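Side-chain contacts in putative acyl-[acyl-carrier-protein]--UDP-N-acetylglucosamine O-acyltransferase (Bacteroides fragilis, PDB 4R36), which probably transfers an acyl chain from acyl carrier protein to UDP-N-acetylglucosamine: residues G219-N222 and E223-E226; I262-F265 and I266-E270. All blocks are in the same frame, centred on the assembly; numbering follows the deposited sequence.

Contact 1: residues G219-N222 and E223-E226; sequences GFSN and EIIE
S221 OG accepts a hydrogen bond from I224 N (3.1 Å, N-H...O angle 161°). S221 is the N-cap of helix 222-237. Its chi1 of 71° tucks OG between the backbone N and the carbonyl carbon, which turns the hydroxyl toward the first helical turn. CG1 of I224 lies 3.2 Å from the same OG, so the oxygen also meets an apolar branch. The backbone takes up the next amides. I225 N donates to S221 O at 2.9 Å, and E226 N donates to N222 O. F220 packs just ahead of the cap. CG2 of I224 reaches the rim of its ring, close to the ring plane, 4.0 Å from CD2. CB of F220 meets CG1 of I225. The ring continues away from the helix start, where Y181 meets it edge-to-face. L215 of helix 212-217 and E258 of helix 257-267 also touch F220. G219 ends the preceding helix in a Schellman motif, with a positive phi of 93°. One short link thus closes one helix and starts the next. The first-turn amide of I224 is capped by a side-chain oxygen, the usual role of a serine at the N-cap.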
ATOM      1  N   GLY A 219     -19.009  26.024   2.209  1.00 37.09           N
ATOM      2  CA  GLY A 219     -19.956  27.137   2.137  1.00 35.75           C
ATOM      3  C   GLY A 219     -21.418  26.769   2.004  1.00 35.43           C
ATOM      4  O   GLY A 219     -22.229  27.617   1.671  1.00 32.64           O
ATOM      5  N   PHE A 220     -21.761  25.496   2.218  1.00 33.39           N
ATOM      6  CA  PHE A 220     -23.141  25.066   2.147  1.00 29.17           C
ATOM      7  C   PHE A 220     -23.854  25.683   3.348  1.00 24.53           C
ATOM      8  O   PHE A 220     -23.294  25.754   4.423  1.00 27.00           O
ATOM      9  CB  PHE A 220     -23.298  23.489   2.237  1.00 29.13           C
ATOM     10  CG  PHE A 220     -22.949  22.755   0.968  1.00 29.30           C
ATOM     11  CD1 PHE A 220     -21.603  22.557   0.617  1.00 31.95           C
ATOM     12  CD2 PHE A 220     -23.912  22.289   0.110  1.00 32.57           C
ATOM     13  CE1 PHE A 220     -21.258  21.908  -0.546  1.00 31.41           C
ATOM     14  CE2 PHE A 220     -23.572  21.633  -1.091  1.00 30.98           C
ATOM     15  CZ  PHE A 220     -22.236  21.427  -1.402  1.00 31.78           C
ATOM     16  N   SER A 221     -25.095  26.065   3.158  1.00 26.62           N
ATOM     17  CA  SER A 221     -25.840  26.712   4.238  1.00 30.35           C
ATOM     18  C   SER A 221     -26.167  25.703   5.316  1.00 34.91           C
ATOM     19  O   SER A 221     -26.275  24.491   5.060  1.00 31.29           O
ATOM     20  CB  SER A 221     -27.093  27.359   3.704  1.00 27.04           C
ATOM     21  OG  SER A 221     -28.044  26.408   3.328  1.00 29.45           O
ATOM     22  N   ASN A 222     -26.304  26.179   6.534  1.00 35.53           N
ATOM     23  CA  ASN A 222     -26.676  25.281   7.641  1.00 38.23           C
ATOM     24  C   ASN A 222     -28.003  24.632   7.411  1.00 32.25           C
ATOM     25  O   ASN A 222     -28.252  23.508   7.837  1.00 31.04           O
ATOM     26  CB  ASN A 222     -26.776  26.065   8.927  1.00 40.07           C
ATOM     27  CG  ASN A 222     -25.435  26.431   9.473  1.00 42.41           C
ATOM     28  OD1 ASN A 222     -24.423  25.769   9.223  1.00 43.82           O
ATOM     29  ND2 ASN A 222     -25.412  27.498  10.253  1.00 49.13           N
ATOM     30  N   GLU A 223     -28.869  25.371   6.744  1.00 31.29           N
ATOM     31  CA  GLU A 223     -30.155  24.852   6.385  1.00 33.83           C
ATOM     32  C   GLU A 223     -30.098  23.672   5.384  1.00 28.59           C
ATOM     33  O   GLU A 223     -30.723  22.646   5.590  1.00 24.14           O
ATOM     34  CB  GLU A 223     -30.970  25.976   5.821  1.00 40.83           C
ATOM     35  CG  GLU A 223     -32.221  25.547   5.096  1.00 49.77           C
ATOM     36  CD  GLU A 223     -33.102  26.731   4.793  1.00 58.99           C
ATOM     37  OE1 GLU A 223     -33.100  27.697   5.598  1.00 70.43           O
ATOM     38  OE2 GLU A 223     -33.787  26.703   3.754  1.00 62.75           O
ATOM     39  N   ILE A 224     -29.301  23.802   4.343  1.00 24.58           N
ATOM     40  CA  ILE A 224     -29.119  22.730   3.368  1.00 24.59           C
ATOM     41  C   ILE A 224     -28.433  21.536   4.048  1.00 22.48           C
ATOM     42  O   ILE A 224     -28.797  20.409   3.785  1.00 23.00           O
ATOM     43  CB  ILE A 224     -28.282  23.220   2.149  1.00 25.49           C
ATOM     44  CG1 ILE A 224     -29.112  24.172   1.307  1.00 25.82           C
ATOM     45  CG2 ILE A 224     -27.737  22.043   1.299  1.00 22.30           C
ATOM     46  CD1 ILE A 224     -30.255  23.507   0.619  1.00 32.10           C
ATOM     47  N   ILE A 225     -27.456  21.801   4.923  1.00 23.47           N
ATOM     48  CA  ILE A 225     -26.813  20.751   5.687  1.00 23.55           C
ATOM     49  C   ILE A 225     -27.815  19.966   6.553  1.00 25.58           C
ATOM     50  O   ILE A 225     -27.786  18.735   6.583  1.00 23.84           O
ATOM     51  CB  ILE A 225     -25.632  21.282   6.534  1.00 26.84           C
ATOM     52  CG1 ILE A 225     -24.534  21.766   5.581  1.00 26.80           C
ATOM     53  CG2 ILE A 225     -25.061  20.160   7.435  1.00 26.17           C
ATOM     54  CD1 ILE A 225     -23.370  22.464   6.243  1.00 27.67           C
ATOM     55  N   GLU A 226     -28.709  20.681   7.208  1.00 25.95           N
ATOM     56  CA  GLU A 226     -29.727  20.048   8.010  1.00 28.41           C
ATOM     57  C   GLU A 226     -30.683  19.203   7.130  1.00 25.41           C
ATOM     58  O   GLU A 226     -31.094  18.109   7.554  1.00 21.30           O
ATOM     59  CB  GLU A 226     -30.515  21.083   8.786  1.00 32.66           C
ATOM     60  CG  GLU A 226     -31.557  20.471   9.724  1.00 39.98           C
ATOM     61  CD  GLU A 226     -30.942  19.564  10.832  1.00 49.93           C
ATOM     62  OE1 GLU A 226     -29.722  19.685  11.125  1.00 51.99           O
ATOM     63  OE2 GLU A 226     -31.660  18.687  11.371  1.00 56.39           O
TER

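Contact 2: residues I262-F265 and I266-E270; sequences IVDF and IRNSE
I262 and I266 lie side by side one turn apart on helix 257-267 and point the same way. CG2 of I262 meets CD1 of I266 at 3.9 Å. The chi1 of -61° at I266 sets CG1 beside its backbone N, and this branch runs back over the carbonyl of I262, with CG1 3.3 Å from I262 O. I266 N donates to I262 O (3.1 Å), so that oxygen has both a bond and the packed branch against it. The isoleucine pair is buried. I235 of helix 222-237 touches both residues, and Y232 touches I262. The F265 side chain leaves the helix in another direction. Its ring edge lies near the backbone N of I266, and P196 and D193 pack against it. This is the last helical stretch of the C-terminal domain. Here it packs on the other helices and on the loop that precedes strand 198-201. V263 and R267 border the packed part. They too run alongside each other, and CG1 of V263 sits over one face of the guanidinium, 3.4 Å above its plane and offset toward the rim. The R267 chain bends at chi3 (-82°), which brings the flat group back over V263. E250 of helix 242-252 forms a salt bridge with R267 NH2 and so helps to fix its rotation. The solvent side is looser. D264 and N268 are exposed there, and N268 N donates to D264 O at 3.0 Å (N-H...O angle 152°). N268 is the first residue to leave helical geometry. S269 follows, its CB 3.6 Å from F265 O, and its OG is hydrogen-bonded to D193.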
ATOM      1  N   ILE A 262     -29.149  13.122  -3.909  1.00 16.92           N
ATOM      2  CA  ILE A 262     -29.201  11.967  -2.995  1.00 15.05           C
ATOM      3  C   ILE A 262     -30.190  10.935  -3.504  1.00 16.49           C
ATOM      4  O   ILE A 262     -29.902   9.725  -3.647  1.00 14.93           O
ATOM      5  CB  ILE A 262     -29.595  12.417  -1.597  1.00 16.12           C
ATOM      6  CG1 ILE A 262     -28.521  13.251  -0.969  1.00 16.28           C
ATOM      7  CG2 ILE A 262     -29.955  11.261  -0.680  1.00 16.30           C
ATOM      8  CD1 ILE A 262     -29.004  13.994   0.262  1.00 16.63           C
ATOM      9  N   VAL A 263     -31.395  11.410  -3.822  1.00 16.13           N
ATOM     10  CA  VAL A 263     -32.468  10.501  -4.269  1.00 17.43           C
ATOM     11  C   VAL A 263     -32.144   9.785  -5.581  1.00 17.78           C
ATOM     12  O   VAL A 263     -32.267   8.581  -5.713  1.00 17.43           O
ATOM     13  CB  VAL A 263     -33.832  11.243  -4.308  1.00 18.03           C
ATOM     14  CG1 VAL A 263     -34.870  10.395  -4.999  1.00 20.50           C
ATOM     15  CG2 VAL A 263     -34.239  11.629  -2.897  1.00 18.95           C
ATOM     16  N   ASP A 264     -31.738  10.528  -6.571  1.00 17.94           N
ATOM     17  CA  ASP A 264     -31.428   9.962  -7.855  1.00 20.21           C
ATOM     18  C   ASP A 264     -30.267   8.943  -7.741  1.00 18.79           C
ATOM     19  O   ASP A 264     -30.325   7.880  -8.369  1.00 17.44           O
ATOM     20  CB  ASP A 264     -30.956  11.078  -8.791  1.00 24.39           C
ATOM     21  CG  ASP A 264     -30.976  10.633 -10.256  1.00 31.80           C
ATOM     22  OD1 ASP A 264     -32.061  10.566 -10.858  1.00 42.88           O
ATOM     23  OD2 ASP A 264     -29.933  10.254 -10.787  1.00 39.10           O
ATOM     24  N   PHE A 265     -29.209   9.343  -7.018  1.00 15.83           N
ATOM     25  CA  PHE A 265     -28.084   8.482  -6.836  1.00 16.90           C
ATOM     26  C   PHE A 265     -28.501   7.106  -6.260  1.00 17.38           C
ATOM     27  O   PHE A 265     -28.185   6.070  -6.818  1.00 19.33           O
ATOM     28  CB  PHE A 265     -27.045   9.114  -5.898  1.00 16.32           C
ATOM     29  CG  PHE A 265     -25.773   8.295  -5.780  1.00 16.35           C
ATOM     30  CD1 PHE A 265     -25.721   7.168  -4.994  1.00 16.58           C
ATOM     31  CD2 PHE A 265     -24.606   8.693  -6.407  1.00 16.84           C
ATOM     32  CE1 PHE A 265     -24.544   6.423  -4.848  1.00 17.31           C
ATOM     33  CE2 PHE A 265     -23.426   7.966  -6.273  1.00 16.13           C
ATOM     34  CZ  PHE A 265     -23.379   6.847  -5.476  1.00 17.55           C
ATOM     35  N   ILE A 266     -29.301   7.124  -5.188  1.00 17.00           N
ATOM     36  CA  ILE A 266     -29.709   5.870  -4.552  1.00 16.84           C
ATOM     37  C   ILE A 266     -30.691   5.102  -5.424  1.00 19.00           C
ATOM     38  O   ILE A 266     -30.567   3.876  -5.600  1.00 16.46           O
ATOM     39  CB  ILE A 266     -30.277   6.126  -3.171  1.00 15.98           C
ATOM     40  CG1 ILE A 266     -29.158   6.780  -2.303  1.00 15.70           C
ATOM     41  CG2 ILE A 266     -30.866   4.871  -2.547  1.00 15.64           C
ATOM     42  CD1 ILE A 266     -29.641   7.406  -1.026  1.00 16.66           C
ATOM     43  N   ARG A 267     -31.673   5.819  -5.942  1.00 19.42           N
ATOM     44  CA  ARG A 267     -32.700   5.205  -6.744  1.00 19.61           C
ATOM     45  C   ARG A 267     -32.099   4.483  -7.945  1.00 20.24           C
ATOM     46  O   ARG A 267     -32.529   3.379  -8.298  1.00 22.27           O
ATOM     47  CB  ARG A 267     -33.682   6.294  -7.223  1.00 18.47           C
ATOM     48  CG  ARG A 267     -34.859   5.701  -7.933  1.00 22.41           C
ATOM     49  CD  ARG A 267     -35.939   6.758  -8.134  1.00 23.49           C
ATOM     50  NE  ARG A 267     -36.755   6.924  -6.936  1.00 21.14           N
ATOM     51  CZ  ARG A 267     -37.369   8.053  -6.594  1.00 19.56           C
ATOM     52  NH1 ARG A 267     -37.196   9.153  -7.293  1.00 20.20           N
ATOM     53  NH2 ARG A 267     -38.133   8.093  -5.488  1.00 21.91           N
ATOM     54  N   ASN A 268     -31.076   5.022  -8.550  1.00 18.93           N
ATOM     55  CA  ASN A 268     -30.493   4.354  -9.732  1.00 20.90           C
ATOM     56  C   ASN A 268     -29.213   3.589  -9.457  1.00 19.20           C
ATOM     57  O   ASN A 268     -28.478   3.238 -10.386  1.00 18.39           O
ATOM     58  CB  ASN A 268     -30.262   5.413 -10.837  1.00 21.93           C
ATOM     59  CG  ASN A 268     -31.576   6.091 -11.220  1.00 25.26           C
ATOM     60  OD1 ASN A 268     -31.819   7.297 -11.038  1.00 28.58           O
ATOM     61  ND2 ASN A 268     -32.483   5.259 -11.509  1.00 29.40           N
ATOM     62  N   SER A 269     -28.907   3.420  -8.194  1.00 17.86           N
ATOM     63  CA  SER A 269     -27.655   2.720  -7.778  1.00 18.36           C
ATOM     64  C   SER A 269     -27.555   1.348  -8.428  1.00 18.87           C
ATOM     65  O   SER A 269     -28.422   0.464  -8.242  1.00 15.70           O
ATOM     66  CB  SER A 269     -27.612   2.548  -6.257  1.00 18.08           C
ATOM     67  OG  SER A 269     -26.555   1.671  -5.862  1.00 17.07           O
ATOM     68  N   GLU A 270     -26.470   1.115  -9.126  1.00 18.93           N
ATOM     69  CA  GLU A 270     -26.255  -0.163  -9.714  1.00 21.62           C
ATOM     70  C   GLU A 270     -25.921  -1.285  -8.771  1.00 21.25           C
ATOM     71  O   GLU A 270     -26.209  -2.444  -9.073  1.00 18.29           O
ATOM     72  CB  GLU A 270     -25.060  -0.121 -10.636  1.00 27.37           C
ATOM     73  CG  GLU A 270     -25.117   0.966 -11.646  1.00 32.29           C
ATOM     74  CD  GLU A 270     -26.191   0.753 -12.686  1.00 43.35           C
ATOM     75  OE1 GLU A 270     -26.732  -0.366 -12.813  1.00 42.82           O
ATOM     76  OE2 GLU A 270     -26.445   1.738 -13.384  1.00 49.50           O
TER

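How the contacts relate
The contacts lie at two helix ends in the C-terminal helical domain. Contact 1 starts helix 222-237, and contact 2 finishes helix 257-267. Their centres are 21 Å apart. Their nearest atoms are about 7 Å apart and do not touch. Both are nevertheless linked through the same two helices: F220 and I224 of contact 1 touch E258 of helix 257-267, while I262 and I266 of contact 2 touch I235 of helix 222-237. R217 and N211 bind UDP-N-acetylglucosamine in another structure of this protein; the ligand is not bound to this chain in the model. Contact 1 is nearer that site. The F220 side chain is about 8 Å from those of R217 and N211, whereas the I262 side chain is about 11 Å from that of N211.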